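Side-chain contacts in p-nitrophenyl phosphatase (Pho2) (Archaeoglobus fulgidus, PDB 3QGM), which probably hydrolyses phosphate esters as a metal-dependent phosphatase of the haloacid dehalogenase (HAD) superfamily, and binds calcium: residues V235-R238 with E239-D242; S258-D261 with M262-L266. All blocks are in the same frame, centred on the assembly; numbering follows the deposited sequence.

Contact 1: residues V235-R238 with E239-D242; sequences VTTR and ENLD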
loop_
_atom_site.group_PDB
_atom_site.type_symbol
_atom_site.label_atom_id
_atom_site.label_comp_id
_atom_site.label_asym_id
_atom_site.label_seq_id
_atom_site.Cartn_x
_atom_site.Cartn_y
_atom_site.Cartn_z
ATOM N N VAL A 235 1.653 21.818 -12.278
ATOM C CA VAL A 235 0.555 20.833 -12.341
ATOM C C VAL A 235 -0.833 21.457 -12.746
ATOM O O VAL A 235 -1.628 20.844 -13.486
ATOM C CB VAL A 235 0.472 20.065 -10.975
ATOM C CG1 VAL A 235 -0.791 19.269 -10.844
ATOM C CG2 VAL A 235 1.726 19.158 -10.737
ATOM N N THR A 236 -1.124 22.676 -12.295
ATOM C CA THR A 236 -2.411 23.278 -12.612
ATOM C C THR A 236 -2.256 24.157 -13.822
ATOM O O THR A 236 -1.291 24.889 -13.953
ATOM C CB THR A 236 -3.038 24.012 -11.425
ATOM O OG1 THR A 236 -2.869 23.224 -10.240
ATOM C CG2 THR A 236 -4.563 24.244 -11.654
ATOM N N THR A 237 -3.159 24.000 -14.780
ATOM C CA THR A 237 -3.086 24.776 -16.024
ATOM C C THR A 237 -4.368 25.581 -16.194
ATOM O O THR A 237 -5.360 25.383 -15.463
ATOM C CB THR A 237 -2.939 23.870 -17.209
ATOM O OG1 THR A 237 -4.127 23.102 -17.318
ATOM C CG2 THR A 237 -1.737 22.933 -17.030
ATOM N N ARG A 238 -4.362 26.477 -17.168
ATOM C CA ARG A 238 -5.582 27.247 -17.469
ATOM C C ARG A 238 -6.760 26.276 -17.793
ATOM O O ARG A 238 -7.911 26.475 -17.332
ATOM C CB ARG A 238 -5.292 28.279 -18.579
ATOM C CG ARG A 238 -6.300 29.436 -18.700
ATOM C CD ARG A 238 -6.414 30.289 -17.420
ATOM N NE ARG A 238 -5.414 31.365 -17.312
ATOM C CZ ARG A 238 -5.358 32.237 -16.301
ATOM N NH1 ARG A 238 -4.430 33.183 -16.287
ATOM N NH2 ARG A 238 -6.224 32.170 -15.289
ATOM N N GLU A 239 -6.433 25.169 -18.475
ATOM C CA GLU A 239 -7.428 24.176 -18.945
ATOM C C GLU A 239 -7.944 23.244 -17.854
ATOM O O GLU A 239 -9.029 22.674 -18.018
ATOM C CB GLU A 239 -6.843 23.269 -20.028
ATOM C CG GLU A 239 -6.102 23.985 -21.138
ATOM C CD GLU A 239 -4.653 24.211 -20.782
ATOM O OE1 GLU A 239 -3.886 23.211 -20.880
ATOM O OE2 GLU A 239 -4.304 25.348 -20.366
ATOM N N ASN A 240 -7.173 23.022 -16.785
ATOM C CA ASN A 240 -7.670 22.142 -15.728
ATOM C C ASN A 240 -8.048 22.842 -14.405
ATOM O O ASN A 240 -8.505 22.174 -13.455
ATOM C CB ASN A 240 -6.741 20.929 -15.512
ATOM C CG ASN A 240 -5.505 21.251 -14.667
ATOM O OD1 ASN A 240 -5.325 22.371 -14.172
ATOM N ND2 ASN A 240 -4.634 20.255 -14.511
ATOM N N LEU A 241 -7.892 24.159 -14.355
ATOM C CA LEU A 241 -8.087 24.921 -13.110
ATOM C C LEU A 241 -9.476 24.670 -12.501
ATOM O O LEU A 241 -9.598 24.292 -11.321
ATOM C CB LEU A 241 -7.855 26.420 -13.358
ATOM C CG LEU A 241 -8.195 27.352 -12.192
ATOM C CD1 LEU A 241 -7.382 27.003 -10.932
ATOM C CD2 LEU A 241 -8.015 28.816 -12.598
ATOM N N ASP A 242 -10.521 24.833 -13.308
ATOM C CA ASP A 242 -11.911 24.619 -12.811
ATOM C C ASP A 242 -12.065 23.214 -12.260
ATOM O O ASP A 242 -12.636 22.996 -11.193
ATOM C CB ASP A 242 -12.941 24.845 -13.918
ATOM C CG ASP A 242 -12.896 26.250 -14.486
ATOM O OD1 ASP A 242 -12.996 27.227 -13.708
ATOM O OD2 ASP A 242 -12.794 26.375 -15.731
HETATM O O HOH W 1 -10.186 25.862 -16.151
#
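T237 and N240 bracket a backbone turn that leads into helix 241-248: N240 N gives a weak bond to T237 O (3.3 Å, bent to 135° at the hydrogen), and regular helix follows from L241. Two reciprocal side-chain bonds strengthen this turn. T237 OG1 sits between its own backbone N and carbonyl carbon, which faces it toward the following residues, where it accepts N240 N at 3.1 Å. In return N240 OD1 receives T237 N at 2.8 Å, with a nearly straight N-H...O angle of 169°, although the donor stands 47° above the plane of the amide carbonyl, so the bond is straight at the hydrogen but oblique at the oxygen. The other end of the same amide is also held, since N240 ND2 reaches back to V235 O at 3.2 Å, close to its own amide plane and in the plane of the accepting carbonyl. With both ends bonded, the amide's rotation is fixed and its O and N are told apart. T236 crosses N240 at about a right angle, its CG2 lying 3.2 Å from N240 OD1 and 4.0 Å from L241 CD1, while T236 OG1 is engaged elsewhere, hydrogen-bonded to the backbone carbonyl oxygen of D212. Further along, a water accepts D242 N at 3.0 Å and lies within bonding range of R238 O. At the start of the loop V235 N bonds the carboxylate of D212, a calcium ligand, tying this loop to the metal site. The turn sits at the surface, between strand 227-231 and helix 241-248: T236 and L241 both touch L230, and R238 and L241 rest on V255 of strand 254-256.

Contact 2: residues S258-D261 with M262-L266; sequences SLKD and MVEAL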
loop_
_atom_site.group_PDB
_atom_site.type_symbol
_atom_site.label_atom_id
_atom_site.label_comp_id
_atom_site.label_asym_id
_atom_site.label_seq_id
_atom_site.Cartn_x
_atom_site.Cartn_y
_atom_site.Cartn_z
ATOM N N SER A 258 2.233 32.856 -13.855
ATOM C CA SER A 258 3.521 32.513 -13.283
ATOM C C SER A 258 3.843 33.454 -12.133
ATOM O O SER A 258 3.163 34.465 -11.934
ATOM C CB SER A 258 4.622 32.663 -14.356
ATOM O OG SER A 258 4.764 34.021 -14.667
ATOM N N LEU A 259 4.909 33.131 -11.392
ATOM C CA LEU A 259 5.319 33.982 -10.274
ATOM C C LEU A 259 5.682 35.414 -10.750
ATOM O O LEU A 259 5.425 36.415 -10.050
ATOM C CB LEU A 259 6.490 33.326 -9.526
ATOM C CG LEU A 259 7.001 34.050 -8.297
ATOM C CD1 LEU A 259 5.931 34.018 -7.218
ATOM C CD2 LEU A 259 8.291 33.335 -7.861
ATOM N N LYS A 260 6.289 35.493 -11.937
ATOM C CA LYS A 260 6.610 36.795 -12.546
ATOM C C LYS A 260 5.363 37.662 -12.569
ATOM O O LYS A 260 5.382 38.795 -12.098
ATOM C CB LYS A 260 7.186 36.610 -13.960
ATOM C CG LYS A 260 7.109 37.825 -14.877
ATOM C CD LYS A 260 7.731 37.506 -16.243
ATOM C CE LYS A 260 6.953 38.141 -17.395
ATOM N NZ LYS A 260 5.510 37.633 -17.474
ATOM N N ASP A 261 4.280 37.107 -13.097
ATOM C CA ASP A 261 3.035 37.844 -13.203
ATOM C C ASP A 261 2.466 38.243 -11.833
ATOM O O ASP A 261 1.949 39.367 -11.678
ATOM C CB ASP A 261 1.999 37.044 -14.000
ATOM C CG ASP A 261 2.429 36.776 -15.449
ATOM O OD1 ASP A 261 3.175 37.579 -16.051
ATOM O OD2 ASP A 261 2.021 35.735 -15.994
HETATM N N MSE A 262 2.584 37.356 -10.845
HETATM C CA MSE A 262 2.152 37.661 -9.487
HETATM C C MSE A 262 2.890 38.894 -9.025
HETATM O O MSE A 262 2.290 39.819 -8.423
HETATM C CB MSE A 262 2.472 36.542 -8.509
HETATM C CG MSE A 262 2.024 36.860 -7.055
HETATM SE SE MSE A 262 2.788 35.785 -5.643
HETATM C CE MSE A 262 4.350 36.915 -5.346
ATOM N N VAL A 263 4.194 38.895 -9.276
ATOM C CA VAL A 263 5.028 40.001 -8.801
ATOM C C VAL A 263 4.721 41.297 -9.567
ATOM O O VAL A 263 4.748 42.373 -8.973
ATOM C CB VAL A 263 6.553 39.693 -8.850
ATOM C CG1 VAL A 263 7.309 40.898 -8.387
ATOM C CG2 VAL A 263 6.901 38.497 -7.968
ATOM N N GLU A 264 4.417 41.212 -10.860
ATOM C CA GLU A 264 4.039 42.415 -11.622
ATOM C C GLU A 264 2.783 43.086 -11.041
ATOM O O GLU A 264 2.611 44.273 -11.184
ATOM C CB GLU A 264 3.829 42.083 -13.104
ATOM C CG GLU A 264 5.135 41.732 -13.825
ATOM C CD GLU A 264 4.947 41.206 -15.253
ATOM O OE1 GLU A 264 3.785 40.935 -15.670
ATOM O OE2 GLU A 264 5.987 41.080 -15.950
ATOM N N ALA A 265 1.927 42.313 -10.372
ATOM C CA ALA A 265 0.727 42.845 -9.709
ATOM C C ALA A 265 0.969 43.529 -8.347
ATOM O O ALA A 265 0.016 43.966 -7.733
ATOM C CB ALA A 265 -0.340 41.729 -9.557
ATOM N N LEU A 266 2.205 43.607 -7.853
ATOM C CA LEU A 266 2.462 44.326 -6.572
ATOM C C LEU A 266 2.811 45.813 -6.756
ATOM O O LEU A 266 3.156 46.250 -7.852
ATOM C CB LEU A 266 3.579 43.654 -5.775
ATOM C CG LEU A 266 3.403 42.203 -5.340
ATOM C CD1 LEU A 266 4.675 41.735 -4.623
ATOM C CD2 LEU A 266 2.163 42.000 -4.462
#
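K260 and E264 are one helical turn apart in helix 259-264, the short last helix of the HAD-type Rossmann-like core, where E264 N bonds K260 O at 2.9 Å. S258 is the N-cap. The lysine's CB heads away from the following turn, but the chain runs obliquely across the glutamate: CG passes 3.6 Å from E264 OE2 and CD stays beside that oxygen. Bends at the third and fourth torsions then set CE, 3.4 Å from E264 OE2, and the tip. There NZ makes a salt bridge to D261 OD1 (2.7 Å), on the syn side though 30° out of the carboxylate plane, and a long one to E264 OE2 (3.8 Å). D261 and E264 lie side by side, their carboxylate planes 49° apart, with D261 OD1 only 3.4 Å from E264 OE1; the ammonium probably offsets this like-charge contact. With K260 shortened to an alanine, D261 OD1 would lose its close cation, and its like-charge contact with E264 is likely to go uncompensated. E31 of helix 27-38 also touches the lysine. On the buried side, L259 lies alongside selenomethionine M262, whose bend at its third torsion brings CE to 3.8 Å from L259 CD1.

In the fold
Both contacts are local ones at the end of the chain, in series, with centres about 18 Å apart and no touch between them. Contact 1 leads into helix 241-248 and contact 2 spans helix 259-264; each follows a strand of the same parallel sheet, 227-231 before contact 1 and 254-256 before contact 2. Contact 1 is a surface turn held mainly by neutral polar groups and backbone, and it reaches the calcium site through D212. Contact 2 is partly buried and two-sided, with charged residues along one side and apolar ones, L259, M262 and V263, packing on helix 27-38 and strands 10-14 and 254-256. Strand 254-256 is a shared neighbour, touched through V255 in contact 1 and F256 in contact 2.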